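Local atomic coordinates of cytosolic phospholipase A2 delta (Homo sapiens, PDB entry 5IXC), a protein that hydrolyses glycerophospholipids at the sn-2 position in a calcium-dependent manner, with a preference for linoleic acid there, releasing a fatty acid and a lysophospholipid. Residues D48-L53 with Y97-V102; L168-D173 with V269-K274; Y466-V471 with A529-I534. All coordinates share one frame; numbering follows the deposited sequence.

Interaction 1. Residues D48-L53 with Y97-V102; sequences DPYVIL and YDEDSV. With BA (barium ion), chain E; BA (barium ion), chain F.
One aspartate here grips the backbone of another that is itself a metal ligand: Asp98 OD1 accepts the N-H of Asp48 at 3.0 Å, almost straight (173°) yet from well above the carboxylate plane. With CG opposite its backbone N (chi1 -178°), Asp98 swings its acid back to meet that amide. The Asp48 carboxylate chelates a barium ion through OD1 (2.9 Å) and OD2 (3.1 Å); Ser45 and Glu46 complete the site, and Asp70 N binds OD2. A second barium takes Asp100 O at 3.2 Å. Acidic residues suit these loops, where Asp48, Asp98 and Asp100 are predicted calcium ligands of a C2 domain.

Behind the loops, Tyr50 and Tyr97 form an antiparallel hydrogen-bonded pair. Tyr97 CB lies over one face of the Tyr50 ring, 4.0 Å from its centroid, while the rings themselves run nearly parallel but barely overlap. Glu99 CB meets the edge of that ring, and Asp105 takes the Tyr50 hydroxyl.

Strand 49-55 runs between strands 63-64 and 91-98, with 106-114 beyond; on the face opposite Tyr50, Pro49 and Val51 rest on Trp76 of strand 75-85.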
loop_
_atom_site.group_PDB
_atom_site.type_symbol
_atom_site.label_atom_id
_atom_site.label_comp_id
_atom_site.label_asym_id
_atom_site.label_seq_id
_atom_site.Cartn_x
_atom_site.Cartn_y
_atom_site.Cartn_z
ATOM N N ASP A 48 -24.110 -29.510 -17.611
ATOM C CA ASP A 48 -23.415 -30.687 -17.073
ATOM C C ASP A 48 -22.637 -30.283 -15.830
ATOM O O ASP A 48 -21.414 -30.139 -15.871
ATOM C CB ASP A 48 -22.455 -31.239 -18.100
ATOM C CG ASP A 48 -23.103 -31.425 -19.424
ATOM O OD1 ASP A 48 -22.607 -30.826 -20.402
ATOM O OD2 ASP A 48 -24.132 -32.136 -19.493
ATOM N N PRO A 49 -23.346 -30.101 -14.711
ATOM C CA PRO A 49 -22.780 -29.303 -13.636
ATOM C C PRO A 49 -21.920 -30.050 -12.632
ATOM O O PRO A 49 -22.087 -31.251 -12.408
ATOM C CB PRO A 49 -24.020 -28.758 -12.928
ATOM C CG PRO A 49 -25.053 -29.797 -13.165
ATOM C CD PRO A 49 -24.684 -30.592 -14.378
ATOM N N TYR A 50 -21.016 -29.299 -12.020
ATOM C CA TYR A 50 -20.344 -29.740 -10.813
ATOM C C TYR A 50 -20.068 -28.554 -9.924
ATOM O O TYR A 50 -20.096 -27.409 -10.365
ATOM C CB TYR A 50 -19.036 -30.447 -11.129
ATOM C CG TYR A 50 -18.033 -29.595 -11.854
ATOM C CD1 TYR A 50 -17.136 -28.805 -11.161
ATOM C CD2 TYR A 50 -17.978 -29.586 -13.242
ATOM C CE1 TYR A 50 -16.210 -28.024 -11.834
ATOM C CE2 TYR A 50 -17.050 -28.817 -13.924
ATOM C CZ TYR A 50 -16.171 -28.042 -13.218
ATOM O OH TYR A 50 -15.260 -27.277 -13.902
ATOM N N VAL A 51 -19.784 -28.860 -8.668
ATOM C CA VAL A 51 -19.492 -27.855 -7.656
ATOM C C VAL A 51 -18.002 -27.829 -7.349
ATOM O O VAL A 51 -17.354 -28.865 -7.341
ATOM C CB VAL A 51 -20.287 -28.122 -6.364
ATOM C CG1 VAL A 51 -19.964 -27.094 -5.286
ATOM C CG2 VAL A 51 -21.771 -28.096 -6.668
ATOM N N ILE A 52 -17.485 -26.624 -7.113
ATOM C CA ILE A 52 -16.127 -26.424 -6.618
ATOM C C ILE A 52 -16.184 -25.751 -5.260
ATOM O O ILE A 52 -16.918 -24.793 -5.072
ATOM C CB ILE A 52 -15.274 -25.593 -7.600
ATOM C CG1 ILE A 52 -14.689 -26.517 -8.662
ATOM C CG2 ILE A 52 -14.143 -24.876 -6.877
ATOM C CD1 ILE A 52 -13.951 -25.795 -9.759
ATOM N N LEU A 53 -15.407 -26.269 -4.320
ATOM C CA LEU A 53 -15.266 -25.670 -2.997
ATOM C C LEU A 53 -13.857 -25.149 -2.804
ATOM O O LEU A 53 -12.887 -25.847 -3.087
ATOM C CB LEU A 53 -15.549 -26.682 -1.897
ATOM C CG LEU A 53 -16.889 -27.413 -1.878
ATOM C CD1 LEU A 53 -16.900 -28.386 -0.707
ATOM C CD2 LEU A 53 -18.062 -26.454 -1.763
ATOM N N TYR A 97 -20.039 -24.940 -11.920
ATOM C CA TYR A 97 -19.618 -24.834 -13.311
ATOM C C TYR A 97 -20.382 -25.802 -14.206
ATOM O O TYR A 97 -20.840 -26.854 -13.759
ATOM C CB TYR A 97 -18.124 -25.109 -13.440
ATOM C CG TYR A 97 -17.256 -24.034 -12.847
ATOM C CD1 TYR A 97 -16.726 -23.031 -13.642
ATOM C CD2 TYR A 97 -16.982 -24.009 -11.488
ATOM C CE1 TYR A 97 -15.934 -22.036 -13.105
ATOM C CE2 TYR A 97 -16.189 -23.024 -10.939
ATOM C CZ TYR A 97 -15.660 -22.041 -11.753
ATOM O OH TYR A 97 -14.857 -21.052 -11.221
ATOM N N ASP A 98 -20.499 -25.420 -15.475
ATOM C CA ASP A 98 -21.043 -26.266 -16.526
ATOM C C ASP A 98 -19.881 -26.882 -17.324
ATOM O O ASP A 98 -19.190 -26.176 -18.059
ATOM C CB ASP A 98 -21.928 -25.422 -17.433
ATOM C CG ASP A 98 -22.586 -26.230 -18.542
ATOM O OD1 ASP A 98 -22.251 -27.418 -18.724
ATOM O OD2 ASP A 98 -23.453 -25.662 -19.236
ATOM N N GLU A 99 -19.679 -28.194 -17.178
ATOM C CA GLU A 99 -18.528 -28.878 -17.795
ATOM C C GLU A 99 -18.668 -28.989 -19.303
ATOM O O GLU A 99 -19.737 -29.293 -19.829
ATOM C CB GLU A 99 -18.297 -30.271 -17.213
ATOM C CG GLU A 99 -17.081 -30.989 -17.797
ATOM C CD GLU A 99 -16.767 -32.296 -17.080
ATOM O OE1 GLU A 99 -16.866 -33.370 -17.713
ATOM O OE2 GLU A 99 -16.428 -32.262 -15.879
ATOM N N ASP A 100 -17.552 -28.760 -19.978
ATOM C CA ASP A 100 -17.492 -28.738 -21.432
ATOM C C ASP A 100 -16.222 -29.480 -21.895
ATOM O O ASP A 100 -15.105 -29.093 -21.540
ATOM C CB ASP A 100 -17.497 -27.281 -21.895
ATOM C CG ASP A 100 -17.592 -27.134 -23.402
ATOM O OD1 ASP A 100 -17.252 -28.086 -24.137
ATOM O OD2 ASP A 100 -17.979 -26.037 -23.858
ATOM N N SER A 101 -16.407 -30.542 -22.683
ATOM C CA SER A 101 -15.299 -31.418 -23.133
ATOM C C SER A 101 -14.210 -30.714 -23.932
ATOM O O SER A 101 -13.079 -31.192 -23.977
ATOM C CB SER A 101 -15.835 -32.581 -23.977
ATOM O OG SER A 101 -16.462 -33.560 -23.169
ATOM N N VAL A 102 -14.561 -29.589 -24.550
ATOM C CA VAL A 102 -13.662 -28.865 -25.477
ATOM C C VAL A 102 -13.229 -27.476 -24.968
ATOM O O VAL A 102 -12.053 -27.140 -25.019
ATOM C CB VAL A 102 -14.271 -28.780 -26.916
ATOM C CG1 VAL A 102 -15.693 -28.212 -26.914
ATOM C CG2 VAL A 102 -13.373 -27.978 -27.855
HETATM BA BA BA E . -24.993 -30.629 -22.101
HETATM BA BA BA F . -12.840 -27.650 -19.805
#

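Interaction 2. Residues L168-D173 with V269-K274; sequences LDVHLD and VRLQLK. With BA (barium ion), chain D.
Strand 168-171 runs antiparallel to 269-274, their axes 4.6 Å apart at closest approach with 157° between their directions, and two hydrogen-bonded pairs, Asp169 with Lys274 and His171 with Gln272, flank the non-hydrogen-bonded pair Val170 and Leu273. Asp169 N reaches Lys274 O at 2.8 Å, and His171 N reaches Gln272 O at 2.9 Å; the return bond from Gln272 N to His171 O is weak.

The side chains divide by face. On one, branched aliphatic residues fill the interior: Val170 and Leu273, cross-strand neighbours, extend in the same direction alongside each other, with Val170 CG1 and Leu273 CD1 4.1 Å apart. Val170 CG1 also touches Leu271 CD2, a methyl that meets Leu172 CD2 at 4.2 Å where the strand gives way to loop. Leu223 of strand 221-226, in the facing sheet, packs on Leu168 and Leu273.

The other face is polar. Asp169 OD2 binds a barium ion at 3.1 Å, and its OD1 makes a salt bridge with Arg212. Gln272 bends at its second torsion (chi2 74°), which lays OE1 beside His171 CB, 3.9 Å away. Arg270 pairs with Asp260 of the next strand, 257-261.

Cys167 and Cys278, joined by a disulfide, link the same two neighbouring stretches of chain covalently. The chemistry is that of a sandwich sheet, in keeping with the second C2-like domain suggested for this protein: backbone bonds set the register, leucine and valine seal the inner side, and on the outer side Asp169 and Arg270 find salt-bridge partners on neighbouring strands.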
loop_
_atom_site.group_PDB
_atom_site.type_symbol
_atom_site.label_atom_id
_atom_site.label_comp_id
_atom_site.label_asym_id
_atom_site.label_seq_id
_atom_site.Cartn_x
_atom_site.Cartn_y
_atom_site.Cartn_z
ATOM N N LEU A 168 8.880 -28.827 4.208
ATOM C CA LEU A 168 9.167 -30.164 3.746
ATOM C C LEU A 168 10.522 -30.126 3.123
ATOM O O LEU A 168 10.802 -29.277 2.296
ATOM C CB LEU A 168 8.135 -30.629 2.728
ATOM C CG LEU A 168 8.026 -32.125 2.379
ATOM C CD1 LEU A 168 8.729 -32.458 1.085
ATOM C CD2 LEU A 168 8.564 -33.026 3.470
ATOM N N ASP A 169 11.368 -31.055 3.524
ATOM C CA ASP A 169 12.721 -31.088 3.039
ATOM C C ASP A 169 13.011 -32.356 2.266
ATOM O O ASP A 169 12.741 -33.445 2.751
ATOM C CB ASP A 169 13.655 -30.978 4.220
ATOM C CG ASP A 169 14.772 -30.058 3.948
ATOM O OD1 ASP A 169 14.842 -29.016 4.632
ATOM O OD2 ASP A 169 15.567 -30.358 3.026
ATOM N N VAL A 170 13.588 -32.190 1.078
ATOM C CA VAL A 170 13.770 -33.285 0.133
ATOM C C VAL A 170 15.194 -33.359 -0.416
ATOM O O VAL A 170 15.620 -32.448 -1.118
ATOM C CB VAL A 170 12.794 -33.146 -1.057
ATOM C CG1 VAL A 170 12.881 -34.348 -2.007
ATOM C CG2 VAL A 170 11.371 -33.001 -0.549
ATOM N N HIS A 171 15.884 -34.470 -0.136
ATOM C CA HIS A 171 17.225 -34.760 -0.680
ATOM C C HIS A 171 17.198 -35.655 -1.911
ATOM O O HIS A 171 16.283 -36.455 -2.071
ATOM C CB HIS A 171 18.054 -35.507 0.344
ATOM C CG HIS A 171 18.672 -34.639 1.387
ATOM N ND1 HIS A 171 19.900 -34.041 1.214
ATOM C CD2 HIS A 171 18.260 -34.308 2.633
ATOM C CE1 HIS A 171 20.212 -33.364 2.303
ATOM N NE2 HIS A 171 19.232 -33.505 3.177
ATOM N N LEU A 172 18.261 -35.585 -2.710
ATOM C CA LEU A 172 18.304 -36.229 -4.040
ATOM C C LEU A 172 18.823 -37.680 -4.129
ATOM O O LEU A 172 18.357 -38.428 -4.989
ATOM C CB LEU A 172 19.081 -35.362 -5.035
ATOM C CG LEU A 172 18.887 -35.583 -6.553
ATOM C CD1 LEU A 172 19.858 -36.618 -7.130
ATOM C CD2 LEU A 172 17.448 -35.937 -6.916
ATOM N N ASP A 173 19.785 -38.088 -3.307
ATOM C CA ASP A 173 20.200 -39.516 -3.325
ATOM C C ASP A 173 20.824 -40.020 -2.020
ATOM O O ASP A 173 20.283 -40.928 -1.374
ATOM C CB ASP A 173 21.096 -39.844 -4.550
ATOM C CG ASP A 173 22.436 -39.107 -4.548
ATOM O OD1 ASP A 173 23.193 -39.209 -3.553
ATOM O OD2 ASP A 173 22.753 -38.462 -5.578
ATOM N N VAL A 269 15.376 -43.298 -8.672
ATOM C CA VAL A 269 15.971 -42.220 -7.877
ATOM C C VAL A 269 15.487 -42.297 -6.440
ATOM O O VAL A 269 14.315 -42.550 -6.196
ATOM C CB VAL A 269 15.679 -40.831 -8.494
ATOM C CG1 VAL A 269 14.994 -39.888 -7.513
ATOM C CG2 VAL A 269 16.960 -40.206 -9.023
ATOM N N ARG A 270 16.400 -42.070 -5.504
ATOM C CA ARG A 270 16.107 -42.142 -4.073
ATOM C C ARG A 270 15.917 -40.729 -3.494
ATOM O O ARG A 270 16.694 -39.831 -3.778
ATOM C CB ARG A 270 17.256 -42.853 -3.354
ATOM C CG ARG A 270 16.976 -43.313 -1.929
ATOM C CD ARG A 270 16.515 -44.763 -1.873
ATOM N NE ARG A 270 16.827 -45.403 -0.594
ATOM C CZ ARG A 270 16.596 -46.683 -0.304
ATOM N NH1 ARG A 270 16.047 -47.495 -1.203
ATOM N NH2 ARG A 270 16.917 -47.160 0.898
ATOM N N LEU A 271 14.879 -40.543 -2.686
ATOM C CA LEU A 271 14.648 -39.265 -2.007
ATOM C C LEU A 271 14.512 -39.454 -0.508
ATOM O O LEU A 271 13.927 -40.432 -0.058
ATOM C CB LEU A 271 13.377 -38.599 -2.524
ATOM C CG LEU A 271 13.294 -38.284 -4.017
ATOM C CD1 LEU A 271 11.914 -37.735 -4.349
ATOM C CD2 LEU A 271 14.357 -37.300 -4.460
ATOM N N GLN A 272 15.054 -38.515 0.260
ATOM C CA GLN A 272 14.786 -38.453 1.698
ATOM C C GLN A 272 13.894 -37.263 1.978
ATOM O O GLN A 272 14.152 -36.163 1.501
ATOM C CB GLN A 272 16.054 -38.319 2.520
ATOM C CG GLN A 272 16.789 -39.618 2.751
ATOM C CD GLN A 272 17.510 -40.108 1.507
ATOM O OE1 GLN A 272 18.198 -39.339 0.818
ATOM N NE2 GLN A 272 17.359 -41.398 1.205
ATOM N N LEU A 273 12.839 -37.496 2.747
ATOM C CA LEU A 273 11.870 -36.470 3.026
ATOM C C LEU A 273 11.723 -36.350 4.507
ATOM O O LEU A 273 11.653 -37.359 5.204
ATOM C CB LEU A 273 10.513 -36.846 2.438
ATOM C CG LEU A 273 10.279 -36.694 0.938
ATOM C CD1 LEU A 273 11.304 -37.436 0.112
ATOM C CD2 LEU A 273 8.902 -37.251 0.651
ATOM N N LYS A 274 11.655 -35.120 4.991
ATOM C CA LYS A 274 11.262 -34.895 6.363
ATOM C C LYS A 274 10.555 -33.576 6.495
ATOM O O LYS A 274 10.874 -32.629 5.792
ATOM C CB LYS A 274 12.476 -34.892 7.275
ATOM C CG LYS A 274 12.152 -35.390 8.677
ATOM C CD LYS A 274 13.136 -34.900 9.713
ATOM C CE LYS A 274 12.450 -34.704 11.060
ATOM N NZ LYS A 274 12.026 -35.994 11.676
HETATM BA BA BA D . 18.390 -30.318 4.197
#

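Interaction 3. Residues Y466-V471 with A529-I534; sequences YLSLNV and AIWSNI. With 7FA (methyl (R)-(6Z,9Z,12Z)-octadeca-6,9,12-trien-1-ylphosphonofluoridate), chain C.
Tyr466 and Trp531 meet in an offset stack, the tyrosine ring and the six-membered ring of the indole lying 4.3 Å apart between centroids with their planes only 8° from parallel. The slide brings Tyr466 CB over the indole as well, 3.6 Å from the centroid of that same ring, a CH-pi contact. With CG anti to the carbonyl carbon and beside the backbone N (chi1 -55°), Trp531 carries its indole off the helix end to the strand. Further along, Ser468 CB approaches Trp531 CD1 at 3.7 Å, while Ser468 OG lies at the indole edge and near Ile530 CG2. Serine is small enough to let the helix come this close.

In the next shell, Phe487 of the adjoining strand 483-487 meets Trp531 edge-to-face, and Gln452 OE1 hydrogen-bonds the Tyr466 hydroxyl, which fixes the far end of that ring. Cutting Trp531 back to an alanine is likely to leave one face of the Tyr466 ring without its stacking partner and open a gap beside Ser468 CB.

Just past the tryptophan the chain enters the inhibitor pocket: Ser532 touches the nucleophile Ser365, and Ile534 CG1 lies 3.5 Å from C3 of the fluorophosphonate chain. Across 466-471 and 529-534 the adhesion is therefore aromatic and apolar, holding the helix end by dispersion and shape while the residues that follow line the lipid site.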
loop_
_atom_site.group_PDB
_atom_site.type_symbol
_atom_site.label_atom_id
_atom_site.label_comp_id
_atom_site.label_asym_id
_atom_site.label_seq_id
_atom_site.Cartn_x
_atom_site.Cartn_y
_atom_site.Cartn_z
ATOM N N TYR A 466 5.709 9.080 3.427
ATOM C CA TYR A 466 5.110 9.067 2.109
ATOM C C TYR A 466 3.919 8.149 2.190
ATOM O O TYR A 466 4.075 6.955 2.445
ATOM C CB TYR A 466 6.083 8.527 1.052
ATOM C CG TYR A 466 7.416 9.214 1.032
ATOM C CD1 TYR A 466 7.649 10.296 0.198
ATOM C CD2 TYR A 466 8.451 8.770 1.837
ATOM C CE1 TYR A 466 8.875 10.926 0.168
ATOM C CE2 TYR A 466 9.689 9.391 1.814
ATOM C CZ TYR A 466 9.890 10.473 0.980
ATOM O OH TYR A 466 11.101 11.107 0.957
ATOM N N LEU A 467 2.737 8.694 1.946
ATOM C CA LEU A 467 1.514 7.913 2.095
ATOM C C LEU A 467 0.962 7.516 0.750
ATOM O O LEU A 467 0.867 8.330 -0.174
ATOM C CB LEU A 467 0.463 8.680 2.885
ATOM C CG LEU A 467 -0.613 7.834 3.550
ATOM C CD1 LEU A 467 -0.024 6.869 4.573
ATOM C CD2 LEU A 467 -1.610 8.748 4.237
ATOM N N SER A 468 0.589 6.254 0.656
ATOM C CA SER A 468 0.030 5.737 -0.572
ATOM C C SER A 468 -1.275 4.991 -0.314
ATOM O O SER A 468 -1.416 4.258 0.670
ATOM C CB SER A 468 1.033 4.824 -1.262
ATOM O OG SER A 468 0.702 4.694 -2.632
ATOM N N LEU A 469 -2.218 5.202 -1.222
ATOM C CA LEU A 469 -3.500 4.527 -1.182
ATOM C C LEU A 469 -3.499 3.430 -2.212
ATOM O O LEU A 469 -3.409 3.691 -3.396
ATOM C CB LEU A 469 -4.644 5.508 -1.462
ATOM C CG LEU A 469 -6.048 4.918 -1.320
ATOM C CD1 LEU A 469 -6.308 4.399 0.089
ATOM C CD2 LEU A 469 -7.068 5.977 -1.698
ATOM N N ASN A 470 -3.616 2.201 -1.743
ATOM C CA ASN A 470 -3.518 1.033 -2.599
ATOM C C ASN A 470 -4.855 0.313 -2.740
ATOM O O ASN A 470 -5.851 0.671 -2.097
ATOM C CB ASN A 470 -2.461 0.076 -2.038
ATOM C CG ASN A 470 -1.410 -0.306 -3.071
ATOM O OD1 ASN A 470 -0.765 0.565 -3.679
ATOM N ND2 ASN A 470 -1.230 -1.614 -3.279
ATOM N N VAL A 471 -4.855 -0.710 -3.592
ATOM C CA VAL A 471 -6.048 -1.535 -3.848
ATOM C C VAL A 471 -5.967 -2.858 -3.076
ATOM O O VAL A 471 -6.840 -3.179 -2.262
ATOM C CB VAL A 471 -6.230 -1.838 -5.353
ATOM C CG1 VAL A 471 -7.639 -2.348 -5.624
ATOM C CG2 VAL A 471 -5.950 -0.597 -6.190
ATOM N N ALA A 529 6.193 6.338 -8.425
ATOM C CA ALA A 529 5.129 5.944 -9.340
ATOM C C ALA A 529 3.959 5.323 -8.580
ATOM O O ALA A 529 2.801 5.564 -8.924
ATOM C CB ALA A 529 5.647 4.981 -10.378
ATOM N N ILE A 530 4.271 4.521 -7.559
ATOM C CA ILE A 530 3.227 3.960 -6.704
ATOM C C ILE A 530 2.432 5.113 -6.094
ATOM O O ILE A 530 1.212 5.171 -6.214
ATOM C CB ILE A 530 3.754 3.098 -5.530
ATOM C CG1 ILE A 530 4.742 2.012 -5.978
ATOM C CG2 ILE A 530 2.583 2.462 -4.788
ATOM C CD1 ILE A 530 4.192 1.018 -6.967
ATOM N N TRP A 531 3.162 6.037 -5.478
ATOM C CA TRP A 531 2.599 7.152 -4.723
ATOM C C TRP A 531 1.802 8.120 -5.565
ATOM O O TRP A 531 0.847 8.705 -5.074
ATOM C CB TRP A 531 3.703 7.954 -4.053
ATOM C CG TRP A 531 4.583 7.167 -3.191
ATOM C CD1 TRP A 531 4.285 5.998 -2.565
ATOM C CD2 TRP A 531 5.919 7.489 -2.818
ATOM N NE1 TRP A 531 5.361 5.556 -1.837
ATOM C CE2 TRP A 531 6.376 6.463 -1.970
ATOM C CE3 TRP A 531 6.773 8.553 -3.110
ATOM C CZ2 TRP A 531 7.657 6.466 -1.418
ATOM C CZ3 TRP A 531 8.039 8.552 -2.565
ATOM C CH2 TRP A 531 8.472 7.515 -1.734
ATOM N N SER A 532 2.213 8.328 -6.806
ATOM C CA SER A 532 1.520 9.279 -7.681
ATOM C C SER A 532 0.824 8.600 -8.833
ATOM O O SER A 532 0.517 9.235 -9.842
ATOM C CB SER A 532 2.482 10.336 -8.225
ATOM O OG SER A 532 3.801 10.007 -7.906
ATOM N N ASN A 533 0.556 7.314 -8.691
ATOM C CA ASN A 533 -0.023 6.583 -9.795
ATOM C C ASN A 533 -1.347 7.182 -10.192
ATOM O O ASN A 533 -2.171 7.522 -9.355
ATOM C CB ASN A 533 -0.207 5.117 -9.450
ATOM C CG ASN A 533 -0.963 4.372 -10.524
ATOM O OD1 ASN A 533 -0.731 4.584 -11.718
ATOM N ND2 ASN A 533 -1.874 3.507 -10.115
ATOM N N ILE A 534 -1.527 7.283 -11.491
ATOM C CA ILE A 534 -2.650 7.985 -12.067
ATOM C C ILE A 534 -3.433 7.078 -12.995
ATOM O O ILE A 534 -4.497 7.453 -13.497
ATOM C CB ILE A 534 -2.069 9.234 -12.782
ATOM C CG1 ILE A 534 -2.031 10.404 -11.802
ATOM C CG2 ILE A 534 -2.796 9.638 -14.057
ATOM C CD1 ILE A 534 -3.287 10.621 -11.013
HETATM C C1 7FA C . -0.136 12.762 -9.284
HETATM P P1 7FA C . -1.008 12.913 -7.706
HETATM C C2 7FA C . -0.733 13.636 -10.383
HETATM O O2 7FA C . -2.354 12.060 -7.789
HETATM C C3 7FA C . -0.026 13.239 -11.670
HETATM C C4 7FA C . -0.422 14.025 -12.920
HETATM C C5 7FA C . 0.591 13.628 -13.986
HETATM C C6 7FA C . 0.278 14.049 -15.403
HETATM C C7 7FA C . 0.737 13.243 -16.368
HETATM C C8 7FA C . 0.530 13.501 -17.844
HETATM C C9 7FA C . 1.466 12.573 -18.590
HETATM C CM 7FA C . -3.606 12.668 -7.529
HETATM C C10 7FA C . 1.090 11.321 -18.862
HETATM C C11 7FA C . 2.039 10.391 -19.576
HETATM C C12 7FA C . 1.343 9.533 -20.602
HETATM C C13 7FA C . 1.330 8.208 -20.474
HETATM C C14 7FA C . 0.627 7.372 -21.517
HETATM C C15 7FA C . -0.891 7.393 -21.342
HETATM C C16 7FA C . -1.618 7.124 -22.655
HETATM C C17 7FA C . -1.381 5.698 -23.149
HETATM C C18 7FA C . -2.387 5.311 -24.218
HETATM O O1 7FA C . -1.240 14.302 -7.299
#

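Overall arrangement
The three contacts follow one another along the chain without overlapping, and each belongs to a different part of the protein. Interaction 1 lies in the N-terminal C2 domain, interaction 2 in the C2-like region that follows, and interaction 3 in the catalytic domain. Centres of interactions 1 and 2 are 37 Å apart, those of 1 and 3 are 40 Å apart, and those of 2 and 3 are 45 Å apart; none touch. The first two pair strands within antiparallel sheets, whereas the third sets a helix end against strand 463-470 of the mixed catalytic sheet. Calcium-dependent membrane association, the task of the first domain, is thus spatially separate from lipid hydrolysis near 529-534.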